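Pterin-4-alpha-carbinolamine dehydratase MoaB2 (Mycobacterium marinum, PDB 3RFQ) probably takes part in molybdenum cofactor biosynthesis as a molybdopterin-binding protein of the MogA/MoaB family. Local coordinates at residues L28-A33 with A61-D66; V36-R41 with V71-V76. All blocks are in the same frame, centred on the assembly; numbering follows the deposited sequence.

Interaction 1 of 2, residues L28-A33 with A61-D66; sequences LVVGRA and AGFVVD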
# COMPACT_ATOMS: atom_id res chain seq x y z
N LEU C 28 10.98 28.11 -12.50
CA LEU C 28 10.55 26.86 -11.88
C LEU C 28 10.50 25.67 -12.84
O LEU C 28 9.93 24.62 -12.50
CB LEU C 28 9.18 27.01 -11.22
CG LEU C 28 8.80 28.28 -10.43
CD1 LEU C 28 7.30 28.23 -10.10
CD2 LEU C 28 9.66 28.48 -9.16
N VAL C 29 11.07 25.81 -14.04
CA VAL C 29 11.21 24.66 -14.93
C VAL C 29 12.14 23.62 -14.30
O VAL C 29 13.23 23.95 -13.83
CB VAL C 29 11.67 25.09 -16.33
CG1 VAL C 29 12.16 23.89 -17.14
CG2 VAL C 29 10.51 25.80 -17.03
N VAL C 30 11.71 22.36 -14.31
CA VAL C 30 12.46 21.28 -13.70
C VAL C 30 13.59 20.82 -14.60
O VAL C 30 14.68 20.55 -14.11
CB VAL C 30 11.57 20.06 -13.41
CG1 VAL C 30 12.42 18.90 -12.92
CG2 VAL C 30 10.47 20.41 -12.39
N GLY C 31 13.32 20.73 -15.91
CA GLY C 31 14.38 20.42 -16.89
C GLY C 31 13.81 20.11 -18.27
O GLY C 31 12.66 20.42 -18.55
N ARG C 32 14.63 19.52 -19.13
CA ARG C 32 14.22 19.13 -20.47
C ARG C 32 13.77 17.66 -20.47
O ARG C 32 14.41 16.81 -19.85
CB ARG C 32 15.40 19.26 -21.45
CG ARG C 32 15.80 20.67 -21.90
CD ARG C 32 17.15 20.61 -22.68
NE ARG C 32 17.09 19.73 -23.86
CZ ARG C 32 18.15 19.20 -24.46
NH1 ARG C 32 17.99 18.40 -25.52
NH2 ARG C 32 19.38 19.43 -24.03
N ALA C 33 12.69 17.37 -21.20
CA ALA C 33 12.30 15.97 -21.40
C ALA C 33 12.16 15.54 -22.86
O ALA C 33 11.97 16.38 -23.76
CB ALA C 33 11.04 15.63 -20.60
N ALA C 61 3.98 19.03 -15.27
CA ALA C 61 4.95 18.80 -14.20
C ALA C 61 6.19 19.74 -14.25
O ALA C 61 7.08 19.61 -13.44
CB ALA C 61 5.39 17.35 -14.25
N GLY C 62 6.25 20.67 -15.21
CA GLY C 62 7.36 21.64 -15.28
C GLY C 62 8.52 21.23 -16.17
O GLY C 62 9.59 21.84 -16.10
N PHE C 63 8.33 20.22 -17.01
CA PHE C 63 9.36 19.86 -17.98
C PHE C 63 9.15 20.58 -19.31
O PHE C 63 8.01 20.70 -19.78
CB PHE C 63 9.41 18.35 -18.19
CG PHE C 63 9.96 17.61 -17.02
CD1 PHE C 63 11.33 17.37 -16.90
CD2 PHE C 63 9.12 17.20 -15.99
CE1 PHE C 63 11.83 16.73 -15.77
CE2 PHE C 63 9.62 16.57 -14.87
CZ PHE C 63 10.97 16.31 -14.77
N VAL C 64 10.23 21.05 -19.91
CA VAL C 64 10.17 21.54 -21.28
C VAL C 64 10.41 20.33 -22.19
O VAL C 64 11.45 19.68 -22.08
CB VAL C 64 11.24 22.63 -21.55
CG1 VAL C 64 11.30 22.99 -23.02
CG2 VAL C 64 10.88 23.88 -20.81
N VAL C 65 9.45 20.03 -23.07
CA VAL C 65 9.49 18.81 -23.90
C VAL C 65 10.15 19.03 -25.29
O VAL C 65 9.61 19.72 -26.14
CB VAL C 65 8.07 18.21 -24.04
CG1 VAL C 65 8.08 16.94 -24.90
CG2 VAL C 65 7.49 17.91 -22.67
N ASP C 66 11.33 18.43 -25.49
CA ASP C 66 12.07 18.52 -26.75
C ASP C 66 11.20 18.07 -27.92
O ASP C 66 11.22 18.69 -28.99
CB ASP C 66 13.30 17.60 -26.74
CG ASP C 66 14.50 18.19 -26.02
OD1 ASP C 66 14.41 19.29 -25.46
OD2 ASP C 66 15.57 17.54 -26.04

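Interaction 2 of 2, residues V36-R41 with V71-V76; sequences VVVDDR and VEADEV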
# COMPACT_ATOMS: atom_id res chain seq x y z
N VAL C 36 9.69 8.88 -25.83
CA VAL C 36 9.99 7.84 -26.81
C VAL C 36 8.80 6.90 -26.87
O VAL C 36 8.53 6.20 -25.90
CB VAL C 36 11.28 7.05 -26.46
CG1 VAL C 36 11.52 5.90 -27.47
CG2 VAL C 36 12.45 7.98 -26.42
N VAL C 37 8.08 6.90 -27.99
CA VAL C 37 6.97 5.98 -28.20
C VAL C 37 7.44 4.71 -28.91
O VAL C 37 7.88 4.76 -30.06
CB VAL C 37 5.79 6.65 -28.97
CG1 VAL C 37 4.68 5.64 -29.29
CG2 VAL C 37 5.24 7.83 -28.14
N VAL C 38 7.37 3.59 -28.20
CA VAL C 38 7.74 2.30 -28.74
C VAL C 38 6.48 1.65 -29.21
O VAL C 38 5.69 1.13 -28.42
CB VAL C 38 8.38 1.39 -27.68
CG1 VAL C 38 8.88 0.09 -28.34
CG2 VAL C 38 9.51 2.10 -26.98
N ASP C 39 6.28 1.67 -30.52
CA ASP C 39 5.11 1.07 -31.12
C ASP C 39 5.32 0.92 -32.62
O ASP C 39 5.71 1.88 -33.31
CB ASP C 39 3.87 1.93 -30.83
CG ASP C 39 2.59 1.29 -31.36
OD1 ASP C 39 2.11 0.28 -30.78
OD2 ASP C 39 2.06 1.80 -32.37
N ASP C 40 5.08 -0.28 -33.13
CA ASP C 40 5.35 -0.59 -34.52
C ASP C 40 4.49 0.21 -35.48
O ASP C 40 5.00 0.77 -36.47
CB ASP C 40 5.20 -2.08 -34.80
CG ASP C 40 6.37 -2.90 -34.30
OD1 ASP C 40 7.49 -2.34 -34.16
OD2 ASP C 40 6.16 -4.11 -34.05
N ARG C 41 3.18 0.27 -35.21
CA ARG C 41 2.25 0.91 -36.16
C ARG C 41 2.46 2.43 -36.17
O ARG C 41 2.35 3.07 -37.23
CB ARG C 41 0.78 0.51 -35.88
N VAL C 71 9.61 4.90 -32.40
CA VAL C 71 10.46 3.81 -32.86
C VAL C 71 9.70 2.50 -32.86
O VAL C 71 8.71 2.34 -32.13
CB VAL C 71 11.74 3.64 -32.01
CG1 VAL C 71 12.72 4.74 -32.29
CG2 VAL C 71 11.40 3.55 -30.51
N GLU C 72 10.19 1.57 -33.68
CA GLU C 72 9.69 0.21 -33.73
C GLU C 72 10.08 -0.52 -32.45
O GLU C 72 11.02 -0.12 -31.75
CB GLU C 72 10.32 -0.55 -34.90
CG GLU C 72 9.90 -0.12 -36.27
CD GLU C 72 10.60 -0.92 -37.35
OE1 GLU C 72 11.26 -0.29 -38.18
OE2 GLU C 72 10.51 -2.18 -37.36
N ALA C 73 9.36 -1.61 -32.17
CA ALA C 73 9.68 -2.49 -31.04
C ALA C 73 10.89 -3.32 -31.43
O ALA C 73 10.81 -4.54 -31.66
CB ALA C 73 8.49 -3.36 -30.71
N ASP C 74 12.01 -2.64 -31.53
CA ASP C 74 13.26 -3.23 -31.99
C ASP C 74 14.35 -2.70 -31.06
O ASP C 74 14.44 -1.49 -30.80
CB ASP C 74 13.52 -2.82 -33.43
CG ASP C 74 14.88 -3.27 -33.92
OD1 ASP C 74 14.97 -4.42 -34.39
OD2 ASP C 74 15.84 -2.47 -33.83
N GLU C 75 15.15 -3.63 -30.54
CA GLU C 75 16.13 -3.37 -29.50
C GLU C 75 17.15 -2.31 -29.91
O GLU C 75 17.46 -1.41 -29.14
CB GLU C 75 16.83 -4.68 -29.14
CG GLU C 75 17.12 -4.85 -27.66
CD GLU C 75 17.54 -6.28 -27.29
OE1 GLU C 75 16.87 -7.25 -27.72
OE2 GLU C 75 18.56 -6.42 -26.57
N VAL C 76 17.66 -2.42 -31.13
CA VAL C 76 18.63 -1.46 -31.67
C VAL C 76 18.00 -0.06 -31.84
O VAL C 76 18.61 0.96 -31.47
CB VAL C 76 19.26 -2.00 -32.98
CG1 VAL C 76 20.03 -0.90 -33.76
CG2 VAL C 76 20.18 -3.19 -32.67

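Interaction 1 of 2, residues L28-A33 with A61-D66
Val30 N donates to Gly62 O at 2.8 Å, tying the two chains together just ahead of the parallel strands 31-38 and 63-71, which are joined through helix 51-60 as a beta-alpha-beta crossover. The pairing itself rests on Arg32 beside Val64 and Ala33 beside Val65: Val64 N reaches Gly31 O (2.9 Å), Ala33 N reaches Val64 O (2.8 Å) and Asp66 N reaches Ala33 O (2.8 Å), so the bonds zigzag between the chains as parallel pairing requires. Gly62, with positive phi (94°), terminates helix 51-60 in a Schellman motif and turns the chain straight into the strand. On the face that carries Phe63 and Ala33, Val30 reaches in from the loop before the strand and lies over the Phe63 ring: its CB stands 4.1 Å from the ring centroid in a CH-pi contact, and CG1, anti to the backbone N (chi1 174°), comes to 3.5 Å from Phe63 CZ near the rim. Ala33 CB packs beside Phe63 CB on that same face, which helix 160-180 covers through Ala174, Ala175 and Ile178, while Leu58 of helix 51-60 also meets Ala33. The other face carries Arg32 and Val64, and there a salt bridge runs from Arg32 to Asp66. A bend at chi3 (58°) turns the guanidinium side-on to the carboxylate, whose plane is nearly coplanar with its own, and NH2 is held separately by Gly88 O, which further restricts rotation of the group. Both carboxylate oxygens use syn lone pairs: Arg32 NE binds Asp66 OD1 at 3.2 Å, and Arg32 NH1 binds Asp66 OD2 at 2.6 Å.

Interaction 2 of 2, residues V36-R41 with V71-V76
Val71 sets one branch, CG2, into the hollow between Val36 CG1 (3.8 Å from Val71 CG2) and the carbonyl oxygen of Val37, at the C-terminal ends of neighbouring parallel strands 31-38 and 63-71 of an alpha/beta sheet, where the chain passes each time through a capped turn into a helix. The branch gets there by sitting between its own backbone N and carbonyl carbon. Two backbone bonds, Val71 N to Val37 O and Asp39 N to Val71 O, straddle Val38 and fix the last parallel step. Val38 is the next bump: with CG1 anti to the backbone N (chi1 -174°), it presses on the inverse gamma turn centred on Ala73, 3.8 Å from Ala73 CA. Beyond the strand end, Asp40 leans across the turn, and its OD1 accepts Ala73 N at 2.8 Å, on the syn side but 35° out of the carboxylate plane. The same oxygen lies 3.4 Å from Glu72 CB, filling the angle between that side chain and the turn. Arg104, which also touches Ala73, forms a salt bridge with this OD1 and probably offsets the nearby Glu72 carboxylate. Asp39, whose OD2 also bonds Thr42 OG1, and Asp74 are the N-caps of helices 40-43 and 75-87. Ile78 and Ala81 of helix 75-87 pack on Val71; Ile78 also touches Val38, as does Thr107 of helix 107-114, and strand 92-96 bonds to Val36 and Val38.

From the N terminus, the chain passes through 28-33, enters strand 31-38, and turns at 36-41 into helix 40-43. Helix 51-60 then carries it back to 61-66, where interaction 1 closes the first loop by laying the start of strand 63-71 beside the start of strand 31-38. Interaction 2 closes the second when the chain leaves that strand through 71-76 for helix 75-87. Because the four segments alternate in sequence, the two closures cross rather than nest. Their centres lie about 24 Å apart, and they hold opposite ends of one parallel strand pair: interaction 1 at its entry, interaction 2 at the exit into the helices.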